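Local coordinates for protein enoyl-CoA hydratase (Bacillus halodurans, PDB 3LKE) that probably hydrates the double bond of enoyl-CoA thioesters, or carries out a related reaction on acyl-CoA substrates, as a member of the crotonase superfamily, at residues Thr104-Asn118 against Ala122-Glu136. Numbering follows the deposited sequence.
Sequences TVALINGYAYGGGFN and ACDRRIALRRAKFLE
F134 pushes the edge of its ring against the face of F117, with F134 CD1 over the middle of that ring. The ring centres lie 4.8 Å apart and the planes stand at 72°, a T-shaped stack. I108 CG2 meets the F134 ring obliquely, 4.0 Å from F134 CE1; this methyl on the beta branch, anti to the backbone N, fills the hollow between F134 and A132. A128 suits its place beside I108 because a lone methyl lets the strands approach closely. With an alanine in place of F117, the edge of F134 would probably lose its aromatic seat and a gap open beside helix 115-118.

That helix is also tied by a flat pairing: N118 ND2 donates to the syn lone pair of E136 OE1 at 2.9 Å, with amide and carboxylate nearly coplanar. The bend in E136 (chi2 -77°) turns its carboxylate back to the amide. Across the short sheet, L135 CB fits against Y113 CD1 at 3.6 Å.

Parallel strands 104-108 and 125-129 are joined by alternating backbone bonds (R125 N to T104 O, A106 N to R125 O, I127 N to A106 O, I108 N to I127 O, L129 N to I108 O); A112 N to K133 O and G114 N to L135 O join the second pair. I127 and L107 lie side by side on the face packed by helix 190-205. At the far end T104 OG1 accepts from D124 N at 2.9 Å, while D124 OD2 takes T104 N and pairs with K216; D124 OD1 reaches Y159 of the second subunit. The guanidinium of R131 lies flat over N109 O, its NH2 bonded to R59 O.

G114, the N-cap, has a positive phi (44°) that favours glycine; in the helix's first turn follow G115 and G116, where a CB on G116 would hit Y113 O. In crotonase relatives this turn lies by the oxyanion hole. Two parallel strand pairs in separate sheets, linked by loop N109-G110 and type I turn L129-A132 with a two-residue register shift, are characteristic of the spiral crotonase fold.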
ATOM      1  N   THR A 104     -16.954 -10.715  -6.715  1.00 26.55           N
ATOM      2  CA  THR A 104     -16.356 -12.046  -6.706  1.00 23.74           C
ATOM      3  C   THR A 104     -15.985 -12.476  -5.282  1.00 25.40           C
ATOM      4  O   THR A 104     -15.345 -11.731  -4.537  1.00 25.00           O
ATOM      5  CB  THR A 104     -15.119 -12.092  -7.628  1.00 22.80           C
ATOM      6  OG1 THR A 104     -14.201 -11.065  -7.225  1.00 23.97           O
ATOM      7  CG2 THR A 104     -15.535 -11.857  -9.061  1.00 21.47           C
ATOM      8  N   VAL A 105     -16.416 -13.677  -4.894  1.00 24.55           N
ATOM      9  CA  VAL A 105     -16.166 -14.177  -3.554  1.00 22.14           C
ATOM     10  C   VAL A 105     -15.653 -15.613  -3.624  1.00 23.49           C
ATOM     11  O   VAL A 105     -16.233 -16.437  -4.328  1.00 24.78           O
ATOM     12  CB  VAL A 105     -17.468 -14.167  -2.721  1.00 27.30           C
ATOM     13  CG1 VAL A 105     -17.208 -14.658  -1.300  1.00 27.92           C
ATOM     14  CG2 VAL A 105     -18.080 -12.776  -2.720  1.00 28.76           C
ATOM     15  N   ALA A 106     -14.581 -15.907  -2.890  1.00 21.33           N
ATOM     16  CA  ALA A 106     -14.081 -17.275  -2.781  1.00 22.47           C
ATOM     17  C   ALA A 106     -14.381 -17.836  -1.402  1.00 22.29           C
ATOM     18  O   ALA A 106     -14.147 -17.185  -0.388  1.00 22.00           O
ATOM     19  CB  ALA A 106     -12.576 -17.323  -3.074  1.00 25.11           C
ATOM     20  N   LEU A 107     -14.938 -19.044  -1.363  1.00 23.98           N
ATOM     21  CA  LEU A 107     -15.249 -19.673  -0.086  1.00 21.78           C
ATOM     22  C   LEU A 107     -14.238 -20.782   0.149  1.00 21.33           C
ATOM     23  O   LEU A 107     -14.279 -21.802  -0.546  1.00 24.84           O
ATOM     24  CB  LEU A 107     -16.676 -20.244  -0.104  1.00 21.63           C
ATOM     25  CG  LEU A 107     -17.751 -19.246  -0.539  1.00 21.80           C
ATOM     26  CD1 LEU A 107     -19.139 -19.898  -0.549  1.00 25.50           C
ATOM     27  CD2 LEU A 107     -17.731 -18.055   0.405  1.00 25.69           C
ATOM     28  N   ILE A 108     -13.330 -20.567   1.098  1.00 22.74           N
ATOM     29  CA  ILE A 108     -12.262 -21.521   1.363  1.00 26.52           C
ATOM     30  C   ILE A 108     -12.676 -22.435   2.504  1.00 21.53           C
ATOM     31  O   ILE A 108     -12.577 -22.056   3.666  1.00 23.96           O
ATOM     32  CB  ILE A 108     -10.944 -20.827   1.762  1.00 28.65           C
ATOM     33  CG1 ILE A 108     -10.630 -19.645   0.831  1.00 27.79           C
ATOM     34  CG2 ILE A 108      -9.805 -21.836   1.787  1.00 25.98           C
ATOM     35  CD1 ILE A 108     -10.486 -20.040  -0.642  1.00 27.42           C
ATOM     36  N   ASN A 109     -13.125 -23.637   2.158  1.00 27.16           N
ATOM     37  CA  ASN A 109     -13.706 -24.541   3.151  1.00 30.82           C
ATOM     38  C   ASN A 109     -12.678 -25.425   3.849  1.00 31.06           C
ATOM     39  O   ASN A 109     -12.749 -25.631   5.051  1.00 34.90           O
ATOM     40  CB  ASN A 109     -14.806 -25.395   2.528  1.00 28.64           C
ATOM     41  CG  ASN A 109     -14.293 -26.274   1.400  1.00 30.77           C
ATOM     42  OD1 ASN A 109     -13.589 -25.807   0.514  1.00 28.45           O
ATOM     43  ND2 ASN A 109     -14.650 -27.546   1.428  1.00 32.65           N
ATOM     44  N   GLY A 110     -11.724 -25.941   3.085  1.00 30.18           N
ATOM     45  CA  GLY A 110     -10.678 -26.789   3.628  1.00 29.80           C
ATOM     46  C   GLY A 110      -9.327 -26.271   3.173  1.00 29.53           C
ATOM     47  O   GLY A 110      -9.177 -25.076   2.899  1.00 29.46           O
ATOM     48  N   TYR A 111      -8.338 -27.151   3.060  1.00 26.26           N
ATOM     49  CA  TYR A 111      -6.990 -26.637   2.790  1.00 27.87           C
ATOM     50  C   TYR A 111      -6.864 -26.036   1.394  1.00 23.94           C
ATOM     51  O   TYR A 111      -7.574 -26.413   0.463  1.00 22.38           O
ATOM     52  CB  TYR A 111      -5.885 -27.656   3.100  1.00 28.73           C
ATOM     53  CG  TYR A 111      -5.922 -28.943   2.315  1.00 30.08           C
ATOM     54  CD1 TYR A 111      -5.472 -28.990   1.002  1.00 28.56           C
ATOM     55  CD2 TYR A 111      -6.369 -30.123   2.901  1.00 31.54           C
ATOM     56  CE1 TYR A 111      -5.484 -30.163   0.287  1.00 32.17           C
ATOM     57  CE2 TYR A 111      -6.382 -31.307   2.189  1.00 35.42           C
ATOM     58  CZ  TYR A 111      -5.939 -31.320   0.879  1.00 33.01           C
ATOM     59  OH  TYR A 111      -5.950 -32.485   0.144  1.00 36.84           O
ATOM     60  N   ALA A 112      -5.970 -25.058   1.278  1.00 24.08           N
ATOM     61  CA  ALA A 112      -5.733 -24.363   0.022  1.00 25.06           C
ATOM     62  C   ALA A 112      -4.242 -24.110  -0.050  1.00 21.58           C
ATOM     63  O   ALA A 112      -3.706 -23.264   0.683  1.00 24.24           O
ATOM     64  CB  ALA A 112      -6.499 -23.045  -0.025  1.00 24.34           C
ATOM     65  N   TYR A 113      -3.572 -24.878  -0.902  1.00 22.91           N
ATOM     66  CA  TYR A 113      -2.116 -24.823  -1.015  1.00 22.94           C
ATOM     67  C   TYR A 113      -1.680 -24.098  -2.268  1.00 23.69           C
ATOM     68  O   TYR A 113      -2.273 -24.267  -3.348  1.00 23.30           O
ATOM     69  CB  TYR A 113      -1.530 -26.235  -1.090  1.00 24.65           C
ATOM     70  CG  TYR A 113      -1.807 -27.107   0.109  1.00 27.35           C
ATOM     71  CD1 TYR A 113      -2.026 -26.556   1.362  1.00 28.12           C
ATOM     72  CD2 TYR A 113      -1.819 -28.487  -0.014  1.00 31.07           C
ATOM     73  CE1 TYR A 113      -2.269 -27.353   2.459  1.00 31.60           C
ATOM     74  CE2 TYR A 113      -2.065 -29.294   1.071  1.00 34.80           C
ATOM     75  CZ  TYR A 113      -2.281 -28.724   2.306  1.00 32.54           C
ATOM     76  OH  TYR A 113      -2.523 -29.535   3.388  1.00 40.78           O
ATOM     77  N   GLY A 114      -0.591 -23.346  -2.136  1.00 22.84           N
ATOM     78  CA  GLY A 114      -0.010 -22.638  -3.254  1.00 23.02           C
ATOM     79  C   GLY A 114      -1.063 -21.951  -4.104  1.00 23.65           C
ATOM     80  O   GLY A 114      -1.950 -21.256  -3.589  1.00 24.71           O
ATOM     81  N   GLY A 115      -0.962 -22.143  -5.411  1.00 20.09           N
ATOM     82  CA  GLY A 115      -1.856 -21.494  -6.341  1.00 20.63           C
ATOM     83  C   GLY A 115      -3.312 -21.882  -6.123  1.00 22.96           C
ATOM     84  O   GLY A 115      -4.212 -21.186  -6.579  1.00 22.13           O
ATOM     85  N   GLY A 116      -3.540 -23.007  -5.445  1.00 22.19           N
ATOM     86  CA  GLY A 116      -4.895 -23.393  -5.064  1.00 22.48           C
ATOM     87  C   GLY A 116      -5.562 -22.322  -4.216  1.00 24.41           C
ATOM     88  O   GLY A 116      -6.793 -22.132  -4.246  1.00 24.47           O
ATOM     89  N   PHE A 117      -4.750 -21.615  -3.437  1.00 21.85           N
ATOM     90  CA  PHE A 117      -5.244 -20.458  -2.714  1.00 20.91           C
ATOM     91  C   PHE A 117      -4.985 -19.181  -3.502  1.00 22.50           C
ATOM     92  O   PHE A 117      -5.866 -18.334  -3.629  1.00 23.93           O
ATOM     93  CB  PHE A 117      -4.589 -20.333  -1.335  1.00 21.16           C
ATOM     94  CG  PHE A 117      -5.014 -19.098  -0.591  1.00 21.10           C
ATOM     95  CD1 PHE A 117      -6.347 -18.895  -0.284  1.00 22.20           C
ATOM     96  CD2 PHE A 117      -4.096 -18.127  -0.242  1.00 25.14           C
ATOM     97  CE1 PHE A 117      -6.761 -17.768   0.396  1.00 23.52           C
ATOM     98  CE2 PHE A 117      -4.499 -16.988   0.443  1.00 25.86           C
ATOM     99  CZ  PHE A 117      -5.837 -16.806   0.755  1.00 23.01           C
ATOM    100  N   ASN A 118      -3.778 -19.054  -4.052  1.00 20.53           N
ATOM    101  CA  ASN A 118      -3.350 -17.762  -4.599  1.00 20.30           C
ATOM    102  C   ASN A 118      -4.211 -17.224  -5.734  1.00 21.15           C
ATOM    103  O   ASN A 118      -4.408 -16.007  -5.829  1.00 20.35           O
ATOM    104  CB  ASN A 118      -1.873 -17.814  -5.001  1.00 20.37           C
ATOM    105  CG  ASN A 118      -0.979 -18.116  -3.820  1.00 21.85           C
ATOM    106  OD1 ASN A 118      -1.315 -17.774  -2.696  1.00 22.23           O
ATOM    107  ND2 ASN A 118       0.173 -18.743  -4.066  1.00 21.62           N
ATOM    108  N   ALA A 122      -7.376 -12.925  -6.325  1.00 21.16           N
ATOM    109  CA  ALA A 122      -7.970 -12.006  -7.287  1.00 20.60           C
ATOM    110  C   ALA A 122      -9.409 -11.617  -6.944  1.00 24.88           C
ATOM    111  O   ALA A 122      -9.951 -10.678  -7.523  1.00 24.47           O
ATOM    112  CB  ALA A 122      -7.917 -12.588  -8.672  1.00 21.62           C
ATOM    113  N   CYS A 123     -10.026 -12.344  -6.014  1.00 22.75           N
ATOM    114  CA  CYS A 123     -11.436 -12.108  -5.687  1.00 22.98           C
ATOM    115  C   CYS A 123     -11.595 -10.877  -4.805  1.00 21.93           C
ATOM    116  O   CYS A 123     -10.655 -10.454  -4.120  1.00 23.46           O
ATOM    117  CB  CYS A 123     -12.048 -13.304  -4.953  1.00 22.78           C
ATOM    118  SG  CYS A 123     -12.221 -14.783  -5.956  1.00 24.22           S
ATOM    119  N   ASP A 124     -12.798 -10.313  -4.829  1.00 22.68           N
ATOM    120  CA  ASP A 124     -13.127  -9.148  -4.009  1.00 23.85           C
ATOM    121  C   ASP A 124     -13.149  -9.467  -2.523  1.00 21.09           C
ATOM    122  O   ASP A 124     -12.856  -8.623  -1.700  1.00 23.16           O
ATOM    123  CB  ASP A 124     -14.487  -8.594  -4.392  1.00 21.68           C
ATOM    124  CG  ASP A 124     -14.512  -8.015  -5.783  1.00 25.20           C
ATOM    125  OD1 ASP A 124     -13.479  -7.461  -6.240  1.00 24.60           O
ATOM    126  OD2 ASP A 124     -15.579  -8.093  -6.415  1.00 25.12           O
ATOM    127  N   ARG A 125     -13.524 -10.698  -2.182  1.00 22.34           N
ATOM    128  CA  ARG A 125     -13.554 -11.092  -0.786  1.00 21.88           C
ATOM    129  C   ARG A 125     -13.278 -12.585  -0.714  1.00 23.25           C
ATOM    130  O   ARG A 125     -13.703 -13.335  -1.577  1.00 25.56           O
ATOM    131  CB  ARG A 125     -14.916 -10.749  -0.147  1.00 24.60           C
ATOM    132  CG  ARG A 125     -14.953 -10.892   1.368  1.00 26.58           C
ATOM    133  CD  ARG A 125     -16.219 -10.243   1.966  1.00 22.61           C
ATOM    134  NE  ARG A 125     -16.145 -10.103   3.419  1.00 24.26           N
ATOM    135  CZ  ARG A 125     -15.524  -9.124   4.056  1.00 24.84           C
ATOM    136  NH1 ARG A 125     -14.854  -8.199   3.366  1.00 26.37           N
ATOM    137  NH2 ARG A 125     -15.534  -9.083   5.387  1.00 25.33           N
ATOM    138  N   ARG A 126     -12.500 -12.978   0.282  1.00 23.09           N
ATOM    139  CA  ARG A 126     -12.201 -14.372   0.534  1.00 23.82           C
ATOM    140  C   ARG A 126     -12.676 -14.686   1.935  1.00 21.80           C
ATOM    141  O   ARG A 126     -12.268 -14.031   2.889  1.00 21.61           O
ATOM    142  CB  ARG A 126     -10.693 -14.608   0.435  1.00 23.47           C
ATOM    143  CG  ARG A 126     -10.122 -14.591  -0.980  1.00 23.49           C
ATOM    144  CD  ARG A 126      -9.791 -13.186  -1.475  1.00 23.18           C
ATOM    145  NE  ARG A 126      -8.696 -12.589  -0.714  1.00 22.57           N
ATOM    146  CZ  ARG A 126      -8.256 -11.340  -0.871  1.00 23.26           C
ATOM    147  NH1 ARG A 126      -8.800 -10.541  -1.776  1.00 23.10           N
ATOM    148  NH2 ARG A 126      -7.260 -10.894  -0.127  1.00 22.06           N
ATOM    149  N   ILE A 127     -13.541 -15.691   2.066  1.00 25.34           N
ATOM    150  CA  ILE A 127     -14.072 -16.085   3.369  1.00 24.13           C
ATOM    151  C   ILE A 127     -13.691 -17.539   3.603  1.00 23.23           C
ATOM    152  O   ILE A 127     -13.895 -18.378   2.719  1.00 24.05           O
ATOM    153  CB  ILE A 127     -15.613 -15.994   3.387  1.00 25.61           C
ATOM    154  CG1 ILE A 127     -16.067 -14.553   3.102  1.00 25.11           C
ATOM    155  CG2 ILE A 127     -16.162 -16.463   4.743  1.00 23.49           C
ATOM    156  CD1 ILE A 127     -17.578 -14.431   2.827  1.00 26.72           C
ATOM    157  N   ALA A 128     -13.133 -17.839   4.771  1.00 25.37           N
ATOM    158  CA  ALA A 128     -12.683 -19.204   5.053  1.00 25.17           C
ATOM    159  C   ALA A 128     -13.431 -19.828   6.232  1.00 25.39           C
ATOM    160  O   ALA A 128     -13.845 -19.130   7.163  1.00 25.14           O
ATOM    161  CB  ALA A 128     -11.183 -19.206   5.348  1.00 27.53           C
ATOM    162  N   LEU A 129     -13.576 -21.149   6.206  1.00 27.29           N
ATOM    163  CA  LEU A 129     -13.969 -21.863   7.415  1.00 26.24           C
ATOM    164  C   LEU A 129     -12.779 -21.848   8.383  1.00 30.62           C
ATOM    165  O   LEU A 129     -11.628 -21.819   7.953  1.00 30.62           O
ATOM    166  CB  LEU A 129     -14.388 -23.303   7.087  1.00 26.45           C
ATOM    167  CG  LEU A 129     -15.721 -23.458   6.341  1.00 25.08           C
ATOM    168  CD1 LEU A 129     -16.058 -24.934   6.119  1.00 30.67           C
ATOM    169  CD2 LEU A 129     -16.837 -22.768   7.115  1.00 29.48           C
ATOM    170  N   ARG A 130     -13.061 -21.859   9.684  1.00 26.18           N
ATOM    171  CA  ARG A 130     -12.017 -21.901  10.705  1.00 30.97           C
ATOM    172  C   ARG A 130     -10.967 -22.988  10.452  1.00 31.98           C
ATOM    173  O   ARG A 130      -9.780 -22.792  10.728  1.00 33.54           O
ATOM    174  CB  ARG A 130     -12.646 -22.101  12.091  1.00 35.78           C
ATOM    175  CG  ARG A 130     -11.646 -22.278  13.229  1.00 38.33           C
ATOM    176  CD  ARG A 130     -11.112 -20.945  13.722  1.00 40.52           C
ATOM    177  NE  ARG A 130     -12.201 -20.010  13.985  1.00 41.66           N
ATOM    178  CZ  ARG A 130     -12.031 -18.727  14.283  1.00 42.42           C
ATOM    179  NH1 ARG A 130     -10.812 -18.217  14.356  1.00 40.10           N
ATOM    180  NH2 ARG A 130     -13.084 -17.954  14.503  1.00 45.24           N
ATOM    181  N   ARG A 131     -11.399 -24.129   9.924  1.00 29.36           N
ATOM    182  CA  ARG A 131     -10.509 -25.278   9.793  1.00 31.02           C
ATOM    183  C   ARG A 131      -9.607 -25.207   8.561  1.00 31.58           C
ATOM    184  O   ARG A 131      -8.725 -26.043   8.388  1.00 31.49           O
ATOM    185  CB  ARG A 131     -11.297 -26.587   9.780  1.00 30.59           C
ATOM    186  CG  ARG A 131     -12.294 -26.701   8.651  1.00 30.72           C
ATOM    187  CD  ARG A 131     -13.006 -28.046   8.678  1.00 40.39           C
ATOM    188  NE  ARG A 131     -14.039 -28.104   7.651  1.00 35.83           N
ATOM    189  CZ  ARG A 131     -13.834 -28.536   6.411  1.00 39.11           C
ATOM    190  NH1 ARG A 131     -12.629 -28.959   6.050  1.00 38.10           N
ATOM    191  NH2 ARG A 131     -14.833 -28.548   5.533  1.00 36.40           N
ATOM    192  N   ALA A 132      -9.831 -24.213   7.708  1.00 30.35           N
ATOM    193  CA  ALA A 132      -8.995 -24.037   6.523  1.00 28.87           C
ATOM    194  C   ALA A 132      -7.519 -23.869   6.900  1.00 28.49           C
ATOM    195  O   ALA A 132      -7.187 -23.173   7.857  1.00 29.36           O
ATOM    196  CB  ALA A 132      -9.467 -22.839   5.720  1.00 26.64           C
ATOM    197  N   LYS A 133      -6.649 -24.511   6.127  1.00 28.66           N
ATOM    198  CA  LYS A 133      -5.203 -24.391   6.292  1.00 29.34           C
ATOM    199  C   LYS A 133      -4.603 -23.930   4.970  1.00 26.76           C
ATOM    200  O   LYS A 133      -5.175 -24.179   3.908  1.00 24.09           O
ATOM    201  CB  LYS A 133      -4.582 -25.729   6.706  1.00 32.26           C
ATOM    202  CG  LYS A 133      -4.832 -26.133   8.157  1.00 37.64           C
ATOM    203  CD  LYS A 133      -3.980 -25.319   9.112  1.00 33.11           C
ATOM    204  CE  LYS A 133      -4.012 -25.887  10.532  1.00 38.25           C
ATOM    205  NZ  LYS A 133      -5.387 -25.848  11.116  1.00 42.24           N
ATOM    206  N   PHE A 134      -3.443 -23.279   5.051  1.00 27.10           N
ATOM    207  CA  PHE A 134      -2.836 -22.592   3.918  1.00 23.76           C
ATOM    208  C   PHE A 134      -1.343 -22.869   3.879  1.00 25.56           C
ATOM    209  O   PHE A 134      -0.729 -23.103   4.915  1.00 24.70           O
ATOM    210  CB  PHE A 134      -3.061 -21.080   4.064  1.00 24.05           C
ATOM    211  CG  PHE A 134      -4.510 -20.695   4.161  1.00 22.30           C
ATOM    212  CD1 PHE A 134      -5.221 -20.364   3.022  1.00 22.70           C
ATOM    213  CD2 PHE A 134      -5.154 -20.662   5.390  1.00 26.07           C
ATOM    214  CE1 PHE A 134      -6.556 -20.001   3.099  1.00 26.07           C
ATOM    215  CE2 PHE A 134      -6.488 -20.308   5.473  1.00 26.04           C
ATOM    216  CZ  PHE A 134      -7.188 -19.975   4.316  1.00 23.89           C
ATOM    217  N   LEU A 135      -0.768 -22.838   2.681  1.00 24.29           N
ATOM    218  CA  LEU A 135       0.651 -23.124   2.498  1.00 26.45           C
ATOM    219  C   LEU A 135       1.214 -22.402   1.272  1.00 24.11           C
ATOM    220  O   LEU A 135       0.593 -22.383   0.221  1.00 26.23           O
ATOM    221  CB  LEU A 135       0.863 -24.639   2.362  1.00 27.54           C
ATOM    222  CG  LEU A 135       2.299 -25.153   2.178  1.00 29.09           C
ATOM    223  CD1 LEU A 135       3.133 -24.859   3.413  1.00 30.35           C
ATOM    224  CD2 LEU A 135       2.286 -26.657   1.874  1.00 30.81           C
ATOM    225  N   GLU A 136       2.390 -21.799   1.430  1.00 27.51           N
ATOM    226  CA  GLU A 136       3.138 -21.212   0.323  1.00 25.92           C
ATOM    227  C   GLU A 136       4.518 -21.855   0.371  1.00 27.73           C
ATOM    228  O   GLU A 136       5.324 -21.525   1.238  1.00 29.38           O
ATOM    229  CB  GLU A 136       3.273 -19.703   0.515  1.00 23.96           C
ATOM    230  CG  GLU A 136       1.947 -19.011   0.745  1.00 26.72           C
ATOM    231  CD  GLU A 136       1.156 -18.831  -0.530  1.00 25.22           C
ATOM    232  OE1 GLU A 136       1.650 -19.237  -1.606  1.00 27.60           O
ATOM    233  OE2 GLU A 136       0.042 -18.268  -0.461  1.00 25.37           O
TER